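Local coordinates for protein levoglucosan dehydrogenase (Pseudarthrobacter phenanthrenivorans, PDB 6A3F) that catalyses the NAD(+)-dependent oxidation of levoglucosan to 3-dehydrolevoglucosan, as a homotetrameric member of the Gfo/Idh/MocA family, at residues B[118-124]-B[145-151]. Numbering follows the deposited sequence.
Sequences KHIICEK and IVHMVAF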
ATOM      1  N   LYS B 118      25.553 -37.343 -13.871  1.00 35.37           N
ATOM      2  CA  LYS B 118      24.382 -37.049 -13.025  1.00 37.06           C
ATOM      3  C   LYS B 118      23.777 -35.686 -13.410  1.00 33.56           C
ATOM      4  O   LYS B 118      24.456 -34.781 -13.812  1.00 29.79           O
ATOM      5  CB  LYS B 118      24.808 -37.164 -11.561  1.00 40.17           C
ATOM      6  CG  LYS B 118      24.953 -38.626 -11.130  1.00 39.91           C
ATOM      7  CD  LYS B 118      25.699 -38.858  -9.852  1.00 44.37           C
ATOM      8  CE  LYS B 118      25.509 -40.257  -9.289  1.00 47.02           C
ATOM      9  NZ  LYS B 118      25.480 -41.322 -10.327  1.00 43.90           N
ATOM     10  N   HIS B 119      22.462 -35.592 -13.327  1.00 31.03           N
ATOM     11  CA  HIS B 119      21.772 -34.300 -13.484  1.00 28.47           C
ATOM     12  C   HIS B 119      22.010 -33.477 -12.220  1.00 26.12           C
ATOM     13  O   HIS B 119      22.071 -34.032 -11.088  1.00 25.96           O
ATOM     14  CB  HIS B 119      20.280 -34.533 -13.754  1.00 27.78           C
ATOM     15  CG  HIS B 119      19.985 -35.436 -14.907  1.00 26.86           C
ATOM     16  ND1 HIS B 119      20.146 -35.048 -16.240  1.00 27.58           N
ATOM     17  CD2 HIS B 119      19.518 -36.703 -14.934  1.00 28.00           C
ATOM     18  CE1 HIS B 119      19.808 -36.055 -17.024  1.00 31.16           C
ATOM     19  NE2 HIS B 119      19.398 -37.075 -16.251  1.00 27.71           N
ATOM     20  N   ILE B 120      22.166 -32.172 -12.392  1.00 26.11           N
ATOM     21  CA  ILE B 120      22.637 -31.356 -11.250  1.00 26.18           C
ATOM     22  C   ILE B 120      21.753 -30.114 -11.087  1.00 24.85           C
ATOM     23  O   ILE B 120      21.586 -29.363 -12.048  1.00 25.35           O
ATOM     24  CB  ILE B 120      24.105 -30.916 -11.419  1.00 26.59           C
ATOM     25  CG1 ILE B 120      25.047 -32.093 -11.727  1.00 29.64           C
ATOM     26  CG2 ILE B 120      24.551 -30.117 -10.193  1.00 26.36           C
ATOM     27  CD1 ILE B 120      26.308 -31.685 -12.482  1.00 28.43           C
ATOM     28  N   ILE B 121      21.309 -29.878  -9.861  1.00 24.61           N
ATOM     29  CA  ILE B 121      20.860 -28.549  -9.454  1.00 24.27           C
ATOM     30  C   ILE B 121      21.824 -28.016  -8.392  1.00 24.33           C
ATOM     31  O   ILE B 121      22.065 -28.644  -7.410  1.00 23.60           O
ATOM     32  CB  ILE B 121      19.377 -28.506  -8.994  1.00 24.95           C
ATOM     33  CG1 ILE B 121      18.943 -27.075  -8.640  1.00 26.21           C
ATOM     34  CG2 ILE B 121      19.087 -29.446  -7.853  1.00 24.80           C
ATOM     35  CD1 ILE B 121      17.412 -26.882  -8.701  1.00 27.50           C
ATOM     36  N   CYS B 122      22.307 -26.809  -8.636  1.00 24.06           N
ATOM     37  CA  CYS B 122      23.266 -26.211  -7.782  1.00 23.96           C
ATOM     38  C   CYS B 122      22.766 -24.868  -7.258  1.00 24.51           C
ATOM     39  O   CYS B 122      22.237 -24.063  -8.002  1.00 23.55           O
ATOM     40  CB  CYS B 122      24.578 -26.057  -8.539  1.00 24.47           C
ATOM     41  SG  CYS B 122      25.936 -25.429  -7.526  1.00 25.40           S
ATOM     42  N   GLU B 123      23.026 -24.628  -5.988  1.00 24.25           N
ATOM     43  CA  GLU B 123      22.766 -23.301  -5.375  1.00 25.82           C
ATOM     44  C   GLU B 123      23.575 -22.204  -6.053  1.00 26.79           C
ATOM     45  O   GLU B 123      24.659 -22.427  -6.635  1.00 25.60           O
ATOM     46  CB  GLU B 123      23.117 -23.283  -3.894  1.00 25.33           C
ATOM     47  CG  GLU B 123      21.903 -23.465  -3.022  1.00 30.24           C
ATOM     48  CD  GLU B 123      20.947 -22.273  -3.040  1.00 28.85           C
ATOM     49  OE1 GLU B 123      21.066 -21.401  -3.915  1.00 25.61           O
ATOM     50  OE2 GLU B 123      20.055 -22.261  -2.192  1.00 34.28           O
ATOM     51  N   LYS B 124      23.060 -20.992  -5.921  1.00 22.97           N
ATOM     52  CA  LYS B 124      23.764 -19.826  -6.385  1.00 23.18           C
ATOM     53  C   LYS B 124      24.630 -19.216  -5.276  1.00 24.26           C
ATOM     54  O   LYS B 124      24.462 -19.578  -4.096  1.00 25.88           O
ATOM     55  CB  LYS B 124      22.756 -18.799  -6.911  1.00 23.33           C
ATOM     56  CG  LYS B 124      21.462 -18.653  -6.122  1.00 24.62           C
ATOM     57  CD  LYS B 124      21.581 -18.281  -4.664  1.00 23.92           C
ATOM     58  CE  LYS B 124      22.262 -16.967  -4.396  1.00 24.18           C
ATOM     59  NZ  LYS B 124      22.419 -16.714  -2.946  1.00 23.99           N
ATOM     60  N   ILE B 145      23.193 -34.055 -19.903  1.00 33.25           N
ATOM     61  CA  ILE B 145      22.634 -33.970 -18.551  1.00 32.50           C
ATOM     62  C   ILE B 145      21.944 -32.619 -18.395  1.00 29.84           C
ATOM     63  O   ILE B 145      22.254 -31.663 -19.119  1.00 31.40           O
ATOM     64  CB  ILE B 145      23.728 -34.159 -17.488  1.00 34.60           C
ATOM     65  CG1 ILE B 145      24.801 -33.068 -17.577  1.00 34.18           C
ATOM     66  CG2 ILE B 145      24.314 -35.549 -17.593  1.00 39.43           C
ATOM     67  CD1 ILE B 145      25.962 -33.235 -16.628  1.00 32.36           C
ATOM     68  N   VAL B 146      21.007 -32.571 -17.463  1.00 26.84           N
ATOM     69  CA  VAL B 146      20.302 -31.352 -17.173  1.00 26.79           C
ATOM     70  C   VAL B 146      21.054 -30.674 -16.035  1.00 26.76           C
ATOM     71  O   VAL B 146      21.358 -31.329 -15.004  1.00 28.35           O
ATOM     72  CB  VAL B 146      18.845 -31.637 -16.781  1.00 26.78           C
ATOM     73  CG1 VAL B 146      18.144 -30.338 -16.364  1.00 26.43           C
ATOM     74  CG2 VAL B 146      18.105 -32.325 -17.916  1.00 27.71           C
ATOM     75  N   HIS B 147      21.384 -29.420 -16.236  1.00 25.98           N
ATOM     76  CA  HIS B 147      22.060 -28.643 -15.217  1.00 24.34           C
ATOM     77  C   HIS B 147      21.271 -27.356 -14.943  1.00 24.37           C
ATOM     78  O   HIS B 147      20.879 -26.642 -15.889  1.00 24.77           O
ATOM     79  CB  HIS B 147      23.510 -28.325 -15.632  1.00 26.91           C
ATOM     80  CG  HIS B 147      23.683 -27.885 -17.042  1.00 24.16           C
ATOM     81  ND1 HIS B 147      23.788 -26.569 -17.382  1.00 23.75           N
ATOM     82  CD2 HIS B 147      23.809 -28.596 -18.187  1.00 25.56           C
ATOM     83  CE1 HIS B 147      23.955 -26.475 -18.684  1.00 26.81           C
ATOM     84  NE2 HIS B 147      23.985 -27.717 -19.199  1.00 24.51           N
ATOM     85  N   MET B 148      21.132 -27.034 -13.657  1.00 23.24           N
ATOM     86  CA  MET B 148      20.282 -25.888 -13.246  1.00 23.53           C
ATOM     87  C   MET B 148      20.927 -25.154 -12.074  1.00 22.10           C
ATOM     88  O   MET B 148      21.454 -25.776 -11.143  1.00 24.39           O
ATOM     89  CB  MET B 148      18.893 -26.391 -12.847  1.00 24.57           C
ATOM     90  CG  MET B 148      17.812 -25.320 -12.825  1.00 23.97           C
ATOM     91  SD  MET B 148      16.217 -25.997 -12.396  1.00 24.27           S
ATOM     92  CE  MET B 148      15.157 -24.590 -12.772  1.00 25.87           C
ATOM     93  N   VAL B 149      20.879 -23.820 -12.113  1.00 22.37           N
ATOM     94  CA  VAL B 149      21.309 -23.012 -10.951  1.00 23.70           C
ATOM     95  C   VAL B 149      20.045 -22.443 -10.265  1.00 25.07           C
ATOM     96  O   VAL B 149      19.090 -22.094 -10.956  1.00 23.45           O
ATOM     97  CB  VAL B 149      22.329 -21.922 -11.334  1.00 23.18           C
ATOM     98  CG1 VAL B 149      21.808 -20.926 -12.340  1.00 24.84           C
ATOM     99  CG2 VAL B 149      22.884 -21.226 -10.112  1.00 24.14           C
ATOM    100  N   ALA B 150      20.042 -22.395  -8.940  1.00 22.44           N
ATOM    101  CA  ALA B 150      18.795 -22.204  -8.127  1.00 22.10           C
ATOM    102  C   ALA B 150      18.450 -20.716  -7.984  1.00 21.42           C
ATOM    103  O   ALA B 150      18.405 -20.225  -6.822  1.00 21.30           O
ATOM    104  CB  ALA B 150      18.981 -22.822  -6.756  1.00 24.47           C
ATOM    105  N   PHE B 151      18.265 -20.012  -9.103  1.00 20.29           N
ATOM    106  CA  PHE B 151      17.675 -18.654  -9.063  1.00 21.66           C
ATOM    107  C   PHE B 151      16.132 -18.829  -8.992  1.00 21.82           C
ATOM    108  O   PHE B 151      15.358 -18.569  -9.939  1.00 23.51           O
ATOM    109  CB  PHE B 151      18.156 -17.803 -10.245  1.00 21.67           C
ATOM    110  CG  PHE B 151      19.604 -17.400 -10.195  1.00 21.64           C
ATOM    111  CD1 PHE B 151      20.125 -16.759  -9.080  1.00 23.30           C
ATOM    112  CD2 PHE B 151      20.459 -17.711 -11.248  1.00 23.28           C
ATOM    113  CE1 PHE B 151      21.458 -16.385  -9.031  1.00 22.62           C
ATOM    114  CE2 PHE B 151      21.798 -17.346 -11.194  1.00 23.74           C
ATOM    115  CZ  PHE B 151      22.295 -16.710 -10.075  1.00 25.51           C
TER
HETATM  116  O   HOH W   1      18.754 -19.990  -4.160  1.00 29.89           O
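Four backbone hydrogen bonds join Ile120 and Cys122 to Val146, Met148 and Ala150, and with strand axes 5° apart they define a parallel pair. Helix 130-141 connects the strands, making this a beta-alpha-beta unit of the Rossmann domain. The middle is tight: Cys122 N lies 2.8 Å from Met148 O, while Ile121 and Met148 run side by side, CD1 4.0 Å from SD. At the start of the pair the His119 ring, its CG anti to its own carbonyl carbon, turns ND1 onto Val146 N at 2.9 Å; the donor sits in the ring plane and the N-H...N angle is 169°. The opposite end is less regular: the last bond, Ala150 N to Cys122 O, is bent to 136°, and beyond it a water lies 2.7 Å from both Glu123 OE1 and Ala150 O and bridges them. Lys124 N bonds the anti lone pair of the same OE1. Even so, Lys124 CB packs 3.5 Å from Phe151 CE1, and bends at chi2 and chi3 carry its amine off to a salt bridge with Asp209. Since ND1 accepts, His119, if neutral, probably carries its proton on NE2; at the water-bridged end, Glu123, Lys124 and Ala150 all bind NADH, and Lys124 also binds levoglucosan.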